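Local coordinates for protein alpha-amylase (Eisenia fetida, PDB 6M4K) that probably hydrolyses internal alpha-1,4-glucosidic linkages of starch-like polysaccharides as a calcium- and chloride-dependent member of glycoside hydrolase family 13, at residues V18-E24 and V340-Y346; V70-S76 and G115-F121; R255-H261 and G292-F298. All coordinates share one frame; numbering follows the deposited sequence.

Interaction 1. Residues V18-E24 and V340-Y346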
loop_
_atom_site.group_PDB
_atom_site.type_symbol
_atom_site.label_atom_id
_atom_site.label_comp_id
_atom_site.label_asym_id
_atom_site.label_seq_id
_atom_site.Cartn_x
_atom_site.Cartn_y
_atom_site.Cartn_z
ATOM N N VAL A 18 9.603 -2.520 -5.290
ATOM C CA VAL A 18 8.280 -1.926 -5.089
ATOM C C VAL A 18 7.249 -3.032 -4.925
ATOM O O VAL A 18 7.316 -4.065 -5.592
ATOM C CB VAL A 18 7.958 -1.014 -6.289
ATOM C CG1 VAL A 18 6.532 -0.482 -6.207
ATOM C CG2 VAL A 18 8.944 0.131 -6.363
ATOM N N ILE A 19 6.283 -2.824 -4.040
ATOM C CA ILE A 19 5.213 -3.800 -3.863
ATOM C C ILE A 19 3.875 -3.204 -4.308
ATOM O O ILE A 19 3.731 -1.990 -4.489
ATOM C CB ILE A 19 5.168 -4.351 -2.429
ATOM C CG1 ILE A 19 4.828 -3.240 -1.451
ATOM C CG2 ILE A 19 6.532 -4.992 -2.076
ATOM C CD1 ILE A 19 4.526 -3.747 -0.047
ATOM N N VAL A 20 2.895 -4.085 -4.525
ATOM C CA VAL A 20 1.597 -3.706 -5.082
ATOM C C VAL A 20 0.494 -4.305 -4.221
ATOM O O VAL A 20 0.533 -5.494 -3.894
ATOM C CB VAL A 20 1.436 -4.188 -6.538
ATOM C CG1 VAL A 20 0.057 -3.792 -7.077
ATOM C CG2 VAL A 20 2.538 -3.653 -7.415
ATOM N N HIS A 21 -0.519 -3.508 -3.899
ATOM C CA HIS A 21 -1.695 -4.027 -3.209
ATOM C C HIS A 21 -2.718 -4.447 -4.256
ATOM O O HIS A 21 -3.352 -3.594 -4.884
ATOM C CB HIS A 21 -2.291 -2.954 -2.317
ATOM C CG HIS A 21 -3.435 -3.437 -1.489
ATOM N ND1 HIS A 21 -4.290 -2.574 -0.842
ATOM C CD2 HIS A 21 -3.836 -4.687 -1.165
ATOM C CE1 HIS A 21 -5.183 -3.274 -0.166
ATOM N NE2 HIS A 21 -4.930 -4.559 -0.346
ATOM N N LEU A 22 -2.856 -5.757 -4.473
ATOM C CA LEU A 22 -3.839 -6.271 -5.431
ATOM C C LEU A 22 -5.165 -6.461 -4.684
ATOM O O LEU A 22 -5.577 -7.562 -4.318
ATOM C CB LEU A 22 -3.317 -7.533 -6.108
ATOM C CG LEU A 22 -2.082 -7.341 -6.991
ATOM C CD1 LEU A 22 -1.649 -8.676 -7.594
ATOM C CD2 LEU A 22 -2.345 -6.331 -8.099
ATOM N N PHE A 23 -5.830 -5.328 -4.454
ATOM C CA PHE A 23 -6.974 -5.240 -3.548
ATOM C C PHE A 23 -8.150 -6.057 -4.085
ATOM O O PHE A 23 -8.632 -5.817 -5.201
ATOM C CB PHE A 23 -7.333 -3.757 -3.430
ATOM C CG PHE A 23 -8.560 -3.455 -2.607
ATOM C CD1 PHE A 23 -8.688 -3.895 -1.298
ATOM C CD2 PHE A 23 -9.569 -2.651 -3.140
ATOM C CE1 PHE A 23 -9.809 -3.568 -0.533
ATOM C CE2 PHE A 23 -10.692 -2.322 -2.379
ATOM C CZ PHE A 23 -10.815 -2.785 -1.090
ATOM N N GLU A 24 -8.591 -7.040 -3.300
ATOM C CA GLU A 24 -9.713 -7.921 -3.623
ATOM C C GLU A 24 -9.464 -8.821 -4.827
ATOM O O GLU A 24 -10.405 -9.480 -5.303
ATOM C CB GLU A 24 -11.050 -7.176 -3.759
ATOM C CG GLU A 24 -11.617 -6.650 -2.449
ATOM C CD GLU A 24 -12.447 -7.670 -1.682
ATOM O OE1 GLU A 24 -12.437 -8.875 -2.025
ATOM O OE2 GLU A 24 -13.128 -7.261 -0.727
ATOM N N VAL A 340 8.105 1.629 -1.052
ATOM C CA VAL A 340 6.970 2.099 -1.858
ATOM C C VAL A 340 5.998 0.965 -2.156
ATOM O O VAL A 340 6.389 -0.089 -2.675
ATOM C CB VAL A 340 7.451 2.731 -3.169
ATOM C CG1 VAL A 340 6.246 3.115 -4.041
ATOM C CG2 VAL A 340 8.336 3.947 -2.884
ATOM N N ARG A 341 4.718 1.207 -1.857
ATOM C CA ARG A 341 3.622 0.330 -2.239
ATOM C C ARG A 341 2.702 1.099 -3.183
ATOM O O ARG A 341 2.323 2.242 -2.897
ATOM C CB ARG A 341 2.841 -0.107 -0.995
ATOM C CG ARG A 341 1.669 -1.039 -1.299
ATOM C CD ARG A 341 0.832 -1.329 -0.058
ATOM N NE ARG A 341 0.159 -0.124 0.425
ATOM C CZ ARG A 341 -0.368 0.022 1.642
ATOM N NH1 ARG A 341 -0.318 -0.966 2.519
ATOM N NH2 ARG A 341 -0.955 1.166 1.990
ATOM N N LEU A 342 2.359 0.487 -4.310
ATOM C CA LEU A 342 1.364 1.038 -5.227
ATOM C C LEU A 342 0.017 0.365 -5.001
ATOM O O LEU A 342 -0.071 -0.867 -4.953
ATOM C CB LEU A 342 1.772 0.804 -6.684
ATOM C CG LEU A 342 3.155 1.263 -7.140
ATOM C CD1 LEU A 342 3.272 1.177 -8.655
ATOM C CD2 LEU A 342 3.443 2.674 -6.678
ATOM N N MET A 343 -1.027 1.172 -4.882
ATOM C CA MET A 343 -2.383 0.647 -4.864
ATOM C C MET A 343 -2.755 0.105 -6.242
ATOM O O MET A 343 -2.338 0.632 -7.277
ATOM C CB MET A 343 -3.331 1.794 -4.498
ATOM C CG MET A 343 -4.805 1.421 -4.434
ATOM S SD MET A 343 -5.060 0.179 -3.161
ATOM C CE MET A 343 -6.787 -0.206 -3.481
ATOM N N SER A 344 -3.544 -0.964 -6.255
ATOM C CA SER A 344 -4.167 -1.455 -7.481
ATOM C C SER A 344 -5.646 -1.662 -7.195
ATOM O O SER A 344 -6.007 -2.459 -6.322
ATOM C CB SER A 344 -3.507 -2.741 -7.988
ATOM O OG SER A 344 -3.861 -2.962 -9.346
ATOM N N SER A 345 -6.494 -0.930 -7.923
ATOM C CA SER A 345 -7.878 -0.704 -7.527
ATOM C C SER A 345 -8.883 -1.342 -8.477
ATOM O O SER A 345 -8.567 -1.733 -9.606
ATOM C CB SER A 345 -8.177 0.797 -7.510
ATOM O OG SER A 345 -7.204 1.502 -6.767
ATOM N N TYR A 346 -10.129 -1.368 -8.007
ATOM C CA TYR A 346 -11.264 -1.591 -8.883
ATOM C C TYR A 346 -12.153 -0.351 -8.902
ATOM O O TYR A 346 -12.163 0.458 -7.975
ATOM C CB TYR A 346 -12.053 -2.839 -8.472
ATOM C CG TYR A 346 -12.655 -2.839 -7.075
ATOM C CD1 TYR A 346 -13.833 -2.144 -6.812
ATOM C CD2 TYR A 346 -12.076 -3.567 -6.032
ATOM C CE1 TYR A 346 -14.406 -2.159 -5.560
ATOM C CE2 TYR A 346 -12.649 -3.590 -4.772
ATOM C CZ TYR A 346 -13.819 -2.889 -4.536
ATOM O OH TYR A 346 -14.391 -2.934 -3.294
HETATM O O HOH W 1 -8.018 -4.115 -7.368
#
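F23 holds CG anti to its backbone N (chi1 176°), while Y346 tucks CG between its backbone N and carbonyl carbon (chi1 61°), and the two choices bring F23 CE2 within 3.3 Å of Y346 CE2. The ring planes are 6° from parallel but displaced along each other, with little face-on stacking. M343, bent in mid-chain, brings SD obliquely to the H21 ring, 3.7 Å from H21 ND1, and carries its methyl CE on to F23 CB at 3.6 Å. An alanine in place of F23 would take away the ring, and M343 CE and the Y346 ring would probably be left facing a gap.

The backbones here form strands 19-22 and 339-344, the first and eighth of the family 13 TIM barrel, which pair in parallel and close the cylinder. I19 N donates to V340 O (3.1 Å), L342 N to I19 O (2.8 Å) and H21 N to L342 O (2.9 Å). I19, H21, R341 and M343 lie on one face; V20, L22, L342 and S344 lie on the other, where L342 packs on helix 389-401. Past H21 the ladder fades: the bonds S344 N to H21 O and F23 N to S344 O are weak, L22 centres an inverse gamma turn, and a water donates to both F23 O and S344 O. E24 rests CG at the edge of the Y346 ring, its carboxylate salt-bridged to R66, while Y346 OH bonds V362 O.

Interaction 2. Residues V70-S76 and G115-F121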
loop_
_atom_site.group_PDB
_atom_site.type_symbol
_atom_site.label_atom_id
_atom_site.label_comp_id
_atom_site.label_asym_id
_atom_site.label_seq_id
_atom_site.Cartn_x
_atom_site.Cartn_y
_atom_site.Cartn_z
ATOM N N VAL A 70 -13.821 -14.093 11.257
ATOM C CA VAL A 70 -14.674 -15.088 11.888
ATOM C C VAL A 70 -13.865 -16.265 12.430
ATOM O O VAL A 70 -14.179 -16.805 13.495
ATOM C CB VAL A 70 -15.782 -15.540 10.909
ATOM C CG1 VAL A 70 -16.521 -16.782 11.429
ATOM C CG2 VAL A 70 -16.757 -14.391 10.668
ATOM N N SER A 71 -12.796 -16.649 11.738
ATOM C CA SER A 71 -11.855 -17.640 12.249
ATOM C C SER A 71 -10.534 -17.449 11.517
ATOM O O SER A 71 -10.377 -16.525 10.716
ATOM C CB SER A 71 -12.381 -19.070 12.088
ATOM O OG SER A 71 -12.108 -19.550 10.789
ATOM N N TYR A 72 -9.575 -18.330 11.805
ATOM C CA TYR A 72 -8.281 -18.301 11.134
ATOM C C TYR A 72 -8.111 -19.447 10.141
ATOM O O TYR A 72 -6.982 -19.736 9.723
ATOM C CB TYR A 72 -7.143 -18.211 12.154
ATOM C CG TYR A 72 -7.317 -17.041 13.100
ATOM C CD1 TYR A 72 -7.111 -15.730 12.672
ATOM C CD2 TYR A 72 -7.705 -17.239 14.421
ATOM C CE1 TYR A 72 -7.289 -14.658 13.536
ATOM C CE2 TYR A 72 -7.882 -16.177 15.288
ATOM C CZ TYR A 72 -7.663 -14.884 14.853
ATOM O OH TYR A 72 -7.844 -13.836 15.728
ATOM N N THR A 73 -9.205 -20.101 9.737
ATOM C CA THR A 73 -9.113 -20.942 8.555
ATOM C C THR A 73 -8.898 -20.057 7.328
ATOM O O THR A 73 -8.955 -18.830 7.411
ATOM C CB THR A 73 -10.354 -21.820 8.393
ATOM O OG1 THR A 73 -11.470 -21.023 7.967
ATOM C CG2 THR A 73 -10.682 -22.515 9.710
ATOM N N MET A 74 -8.628 -20.679 6.186
ATOM C CA MET A 74 -8.069 -19.967 5.042
ATOM C C MET A 74 -8.926 -20.074 3.787
ATOM O O MET A 74 -8.413 -20.142 2.671
ATOM C CB MET A 74 -6.630 -20.406 4.797
ATOM C CG MET A 74 -5.680 -19.858 5.860
ATOM S SD MET A 74 -5.483 -18.066 5.725
ATOM C CE MET A 74 -4.546 -18.025 4.199
ATOM N N ASN A 75 -10.243 -20.038 3.954
ATOM C CA ASN A 75 -11.178 -19.952 2.836
ATOM C C ASN A 75 -11.838 -18.580 2.896
ATOM O O ASN A 75 -12.518 -18.265 3.878
ATOM C CB ASN A 75 -12.225 -21.055 2.966
ATOM C CG ASN A 75 -13.010 -21.287 1.691
ATOM O OD1 ASN A 75 -12.619 -20.869 0.603
ATOM N ND2 ASN A 75 -14.132 -21.986 1.823
ATOM N N SER A 76 -11.603 -17.757 1.869
ATOM C CA SER A 76 -12.015 -16.360 1.840
ATOM C C SER A 76 -12.653 -16.054 0.490
ATOM O O SER A 76 -12.672 -16.884 -0.427
ATOM C CB SER A 76 -10.805 -15.435 2.028
ATOM O OG SER A 76 -9.971 -15.472 0.877
ATOM N N GLY A 115 -19.245 -17.167 8.555
ATOM C CA GLY A 115 -18.167 -16.626 7.762
ATOM C C GLY A 115 -18.031 -17.316 6.417
ATOM O O GLY A 115 -18.850 -18.144 6.010
ATOM N N SER A 116 -16.946 -16.968 5.727
ATOM C CA SER A 116 -16.681 -17.443 4.376
ATOM C C SER A 116 -16.261 -18.904 4.320
ATOM O O SER A 116 -16.085 -19.431 3.214
ATOM C CB SER A 116 -15.597 -16.569 3.733
ATOM O OG SER A 116 -14.423 -16.524 4.545
ATOM N N ASP A 117 -16.067 -19.555 5.468
ATOM C CA ASP A 117 -15.747 -20.976 5.527
ATOM C C ASP A 117 -16.823 -21.752 6.274
ATOM O O ASP A 117 -16.599 -22.913 6.631
ATOM C CB ASP A 117 -14.364 -21.205 6.160
ATOM C CG ASP A 117 -13.701 -22.493 5.697
ATOM O OD1 ASP A 117 -14.131 -23.074 4.683
ATOM O OD2 ASP A 117 -12.728 -22.926 6.349
ATOM N N GLY A 118 -17.973 -21.129 6.542
ATOM C CA GLY A 118 -19.087 -21.816 7.164
ATOM C C GLY A 118 -19.140 -21.782 8.676
ATOM O O GLY A 118 -20.118 -22.279 9.249
ATOM N N ASN A 119 -18.146 -21.208 9.351
ATOM C CA ASN A 119 -18.161 -21.182 10.809
ATOM C C ASN A 119 -19.047 -20.058 11.326
ATOM O O ASN A 119 -19.166 -18.994 10.711
ATOM C CB ASN A 119 -16.739 -21.046 11.350
ATOM C CG ASN A 119 -15.939 -22.316 11.163
ATOM O OD1 ASN A 119 -16.347 -23.393 11.617
ATOM N ND2 ASN A 119 -14.816 -22.214 10.467
ATOM N N SER A 120 -19.625 -20.274 12.506
ATOM C CA SER A 120 -20.505 -19.292 13.125
ATOM C C SER A 120 -19.722 -18.135 13.741
ATOM O O SER A 120 -18.601 -18.300 14.235
ATOM C CB SER A 120 -21.341 -19.955 14.224
ATOM O OG SER A 120 -22.279 -19.048 14.795
ATOM N N PHE A 121 -20.343 -16.956 13.731
ATOM C CA PHE A 121 -19.928 -15.844 14.572
ATOM C C PHE A 121 -21.143 -15.289 15.295
ATOM O O PHE A 121 -22.266 -15.340 14.786
ATOM C CB PHE A 121 -19.240 -14.699 13.793
ATOM C CG PHE A 121 -20.182 -13.849 12.971
ATOM C CD1 PHE A 121 -20.460 -14.192 11.659
ATOM C CD2 PHE A 121 -20.757 -12.695 13.489
ATOM C CE1 PHE A 121 -21.301 -13.422 10.885
ATOM C CE2 PHE A 121 -21.608 -11.925 12.722
ATOM C CZ PHE A 121 -21.886 -12.292 11.414
HETATM O O HOH W 2 -15.922 -18.794 14.465
#
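V70 presses its CG1 methyl against the backbone of segment 115-121, 3.5 Å from N119 O, at the buried end of a contact between an irregular loop and the turn and second strand of a beta hairpin. Its other methyl, CG2, faces F121, a residue with two conformers, so that closeness is doubtful. The partly exposed end is polar instead, built round the type I turn G115-G118. There D117 reaches back with CG anti to its backbone N (chi1 -153°) and is held by both carboxylate oxygens. T73 OG1 donates to D117 OD2 (2.8 Å) on its anti side, 18° out of the carboxylate plane; N75 ND2 approaches D117 OD1 (3.1 Å) from above that plane, the amide standing nearly upright to the carboxylate. S116 OG donates a hydrogen bond to N75 O (2.7 Å), in the carbonyl plane on a lone pair, and also accepts from H53 N. S71 OG accepts from T73 N (3.1 Å) in an ST turn, which is likely to steady T73. The E52 carboxylate, outside both segments, joins them by bonding S71 OG, N119 ND2 and D117 N. Across this join D117 meets a hydroxyl and an amide rather than a cation, so neutral donors hold a carboxylate that is probably ionised.

Interaction 3. Residues R255-H261 and G292-F298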
loop_
_atom_site.group_PDB
_atom_site.type_symbol
_atom_site.label_atom_id
_atom_site.label_comp_id
_atom_site.label_asym_id
_atom_site.label_seq_id
_atom_site.Cartn_x
_atom_site.Cartn_y
_atom_site.Cartn_z
ATOM N N ARG A 255 8.276 -1.912 10.255
ATOM C CA ARG A 255 7.951 -0.671 9.572
ATOM C C ARG A 255 6.517 -0.245 9.878
ATOM O O ARG A 255 5.701 -1.026 10.379
ATOM C CB ARG A 255 8.177 -0.799 8.066
ATOM C CG ARG A 255 9.652 -0.811 7.695
ATOM C CD ARG A 255 9.838 -0.657 6.199
ATOM N NE ARG A 255 11.238 -0.841 5.822
ATOM C CZ ARG A 255 11.966 0.041 5.148
ATOM N NH1 ARG A 255 11.443 1.189 4.750
ATOM N NH2 ARG A 255 13.236 -0.228 4.881
ATOM N N VAL A 256 6.225 1.023 9.593
ATOM C CA VAL A 256 4.930 1.627 9.867
ATOM C C VAL A 256 4.473 2.372 8.625
ATOM O O VAL A 256 5.273 3.048 7.968
ATOM C CB VAL A 256 4.995 2.570 11.089
ATOM C CG1 VAL A 256 3.644 3.199 11.355
ATOM C CG2 VAL A 256 5.492 1.804 12.326
ATOM N N THR A 257 3.193 2.228 8.294
ATOM C CA THR A 257 2.584 3.032 7.240
ATOM C C THR A 257 2.700 4.507 7.582
ATOM O O THR A 257 2.251 4.947 8.645
ATOM C CB THR A 257 1.093 2.693 7.145
ATOM O OG1 THR A 257 0.487 2.861 8.440
ATOM C CG2 THR A 257 0.869 1.263 6.672
ATOM N N GLU A 258 3.246 5.294 6.658
ATOM C CA GLU A 258 3.347 6.739 6.868
ATOM C C GLU A 258 2.233 7.437 6.089
ATOM O O GLU A 258 2.385 7.774 4.911
ATOM C CB GLU A 258 4.740 7.237 6.494
ATOM C CG GLU A 258 4.937 8.756 6.629
ATOM C CD GLU A 258 4.507 9.308 7.980
ATOM O OE1 GLU A 258 5.388 9.688 8.790
ATOM O OE2 GLU A 258 3.285 9.388 8.232
ATOM N N PHE A 259 1.090 7.640 6.751
ATOM C CA PHE A 259 -0.024 8.321 6.101
ATOM C C PHE A 259 0.250 9.803 5.844
ATOM O O PHE A 259 -0.415 10.413 4.998
ATOM C CB PHE A 259 -1.299 8.129 6.924
ATOM C CG PHE A 259 -1.928 6.777 6.749
ATOM C CD1 PHE A 259 -1.496 5.681 7.494
ATOM C CD2 PHE A 259 -2.936 6.595 5.809
ATOM C CE1 PHE A 259 -2.074 4.433 7.314
ATOM C CE2 PHE A 259 -3.515 5.349 5.623
ATOM C CZ PHE A 259 -3.086 4.268 6.371
ATOM N N LYS A 260 1.222 10.405 6.533
ATOM C CA LYS A 260 1.541 11.798 6.222
ATOM C C LYS A 260 2.094 11.944 4.815
ATOM O O LYS A 260 1.950 13.000 4.199
ATOM C CB LYS A 260 2.549 12.367 7.225
ATOM C CG LYS A 260 2.020 12.456 8.647
ATOM C CD LYS A 260 3.157 12.757 9.634
ATOM C CE LYS A 260 2.652 12.815 11.077
ATOM N NZ LYS A 260 3.792 12.980 12.028
ATOM N N HIS A 261 2.724 10.895 4.297
ATOM C CA HIS A 261 3.368 10.952 2.988
ATOM C C HIS A 261 2.347 11.240 1.887
ATOM O O HIS A 261 2.497 12.196 1.114
ATOM C CB HIS A 261 4.102 9.619 2.804
ATOM C CG HIS A 261 4.597 9.327 1.425
ATOM N ND1 HIS A 261 5.921 9.486 1.062
ATOM C CD2 HIS A 261 3.971 8.789 0.353
ATOM C CE1 HIS A 261 6.076 9.074 -0.183
ATOM N NE2 HIS A 261 4.908 8.646 -0.635
ATOM N N GLY A 292 12.802 7.375 6.512
ATOM C CA GLY A 292 12.541 6.511 5.373
ATOM C C GLY A 292 12.701 5.034 5.696
ATOM O O GLY A 292 11.939 4.193 5.204
ATOM N N PHE A 293 13.699 4.692 6.526
ATOM C CA PHE A 293 13.951 3.288 6.830
ATOM C C PHE A 293 12.851 2.681 7.685
ATOM O O PHE A 293 12.741 1.455 7.744
ATOM C CB PHE A 293 15.285 3.113 7.563
ATOM C CG PHE A 293 16.490 3.491 6.751
ATOM C CD1 PHE A 293 16.415 3.687 5.374
ATOM C CD2 PHE A 293 17.718 3.639 7.378
ATOM C CE1 PHE A 293 17.553 4.052 4.648
ATOM C CE2 PHE A 293 18.847 3.980 6.662
ATOM C CZ PHE A 293 18.773 4.186 5.304
ATOM N N ASP A 294 12.057 3.497 8.349
ATOM C CA ASP A 294 10.974 2.994 9.185
ATOM C C ASP A 294 9.627 2.988 8.473
ATOM O O ASP A 294 8.631 2.556 9.068
ATOM C CB ASP A 294 10.844 3.851 10.442
ATOM C CG ASP A 294 12.022 3.715 11.374
ATOM O OD1 ASP A 294 12.546 2.600 11.546
ATOM O OD2 ASP A 294 12.418 4.751 11.931
ATOM N N ALA A 295 9.562 3.462 7.230
ATOM C CA ALA A 295 8.298 3.840 6.614
ATOM C C ALA A 295 7.925 2.932 5.457
ATOM O O ALA A 295 8.769 2.543 4.640
ATOM C CB ALA A 295 8.355 5.278 6.091
ATOM N N LEU A 296 6.633 2.633 5.396
ATOM C CA LEU A 296 5.966 2.091 4.224
ATOM C C LEU A 296 5.139 3.244 3.666
ATOM O O LEU A 296 4.321 3.823 4.387
ATOM C CB LEU A 296 5.082 0.927 4.667
ATOM C CG LEU A 296 4.390 -0.015 3.679
ATOM C CD1 LEU A 296 3.229 0.661 2.934
ATOM C CD2 LEU A 296 5.356 -0.707 2.711
ATOM N N VAL A 297 5.386 3.604 2.400
ATOM C CA VAL A 297 4.822 4.815 1.815
ATOM C C VAL A 297 3.968 4.452 0.604
ATOM O O VAL A 297 4.137 3.405 -0.023
ATOM C CB VAL A 297 5.895 5.876 1.459
ATOM C CG1 VAL A 297 6.741 6.202 2.687
ATOM C CG2 VAL A 297 6.797 5.407 0.330
ATOM N N PHE A 298 3.041 5.353 0.281
ATOM C CA PHE A 298 2.018 5.091 -0.733
ATOM C C PHE A 298 1.228 6.374 -0.951
ATOM O O PHE A 298 1.068 7.183 -0.031
ATOM C CB PHE A 298 1.067 3.948 -0.299
ATOM C CG PHE A 298 0.508 4.134 1.084
ATOM C CD1 PHE A 298 1.257 3.763 2.194
ATOM C CD2 PHE A 298 -0.734 4.722 1.295
ATOM C CE1 PHE A 298 0.785 3.971 3.483
ATOM C CE2 PHE A 298 -1.223 4.908 2.594
ATOM C CZ PHE A 298 -0.454 4.536 3.688
HETATM O O HOH W 3 0.647 7.797 2.623
#
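A beta-alpha-beta crossover joins strand 255-257 through helix 259-270 to strand 295-297, and R255-E258 lie directly against D294-V297 in parallel. The ladder runs from V256 N to D294 O, then L296 N to V256 O (2.9 Å), then E258 N to L296 O. At its start R255, extended from CG to NE, spreads its guanidinium over F293 O, which sits 3.1 Å from R255 CZ above one face; R255 NH1 donates within the guanidinium plane to A295 O (3.0 Å), and NE bonds G8 O. At the far end the helix begins: E258 is its N-cap, with OE2 accepting from K260 N (2.9 Å) while OE1 accepts from L290 N. F298 then thrusts its edge at the face of F259, F298 CZ 3.7 Å from F259 CE2, the planes 85° apart in a T-shaped stack. With CG anti to the backbone N (chi1 168°), the H261 ring swings toward segment 292-298 and takes V297 CB almost squarely over its face, a CH-pi contact 3.5 Å from the centroid; H261 NE2 is held by E332. One water donates to both E258 O and F298 O, linking the two segments. Adjacent parallel strands with the connecting helix packed back against the second are the repeating unit of a TIM barrel, here its sixth and seventh strands.

Interactions 1 and 3 belong to the same eight-stranded parallel barrel, their centres 15 Å apart. They meet where strands 295-297 and 339-344 lie side by side: R341 N probably bonds V297 O, V340 packs on V297, and the R341 guanidinium makes a cation-pi contact with F298. Strands six, seven, eight and one thus follow one another round the wall. Interaction 2 stands apart, 25 Å from interaction 1 and 31 Å from interaction 3 between centres. Along the chain, interaction 1 spans the other two, and interaction 2 closes before interaction 3 opens. Barrel closure therefore joins segments more than 300 residues apart within the catalytic region, whereas interaction 2 joins the loop before helix 81-93 to the hairpin of strands 112-114 and 120-122.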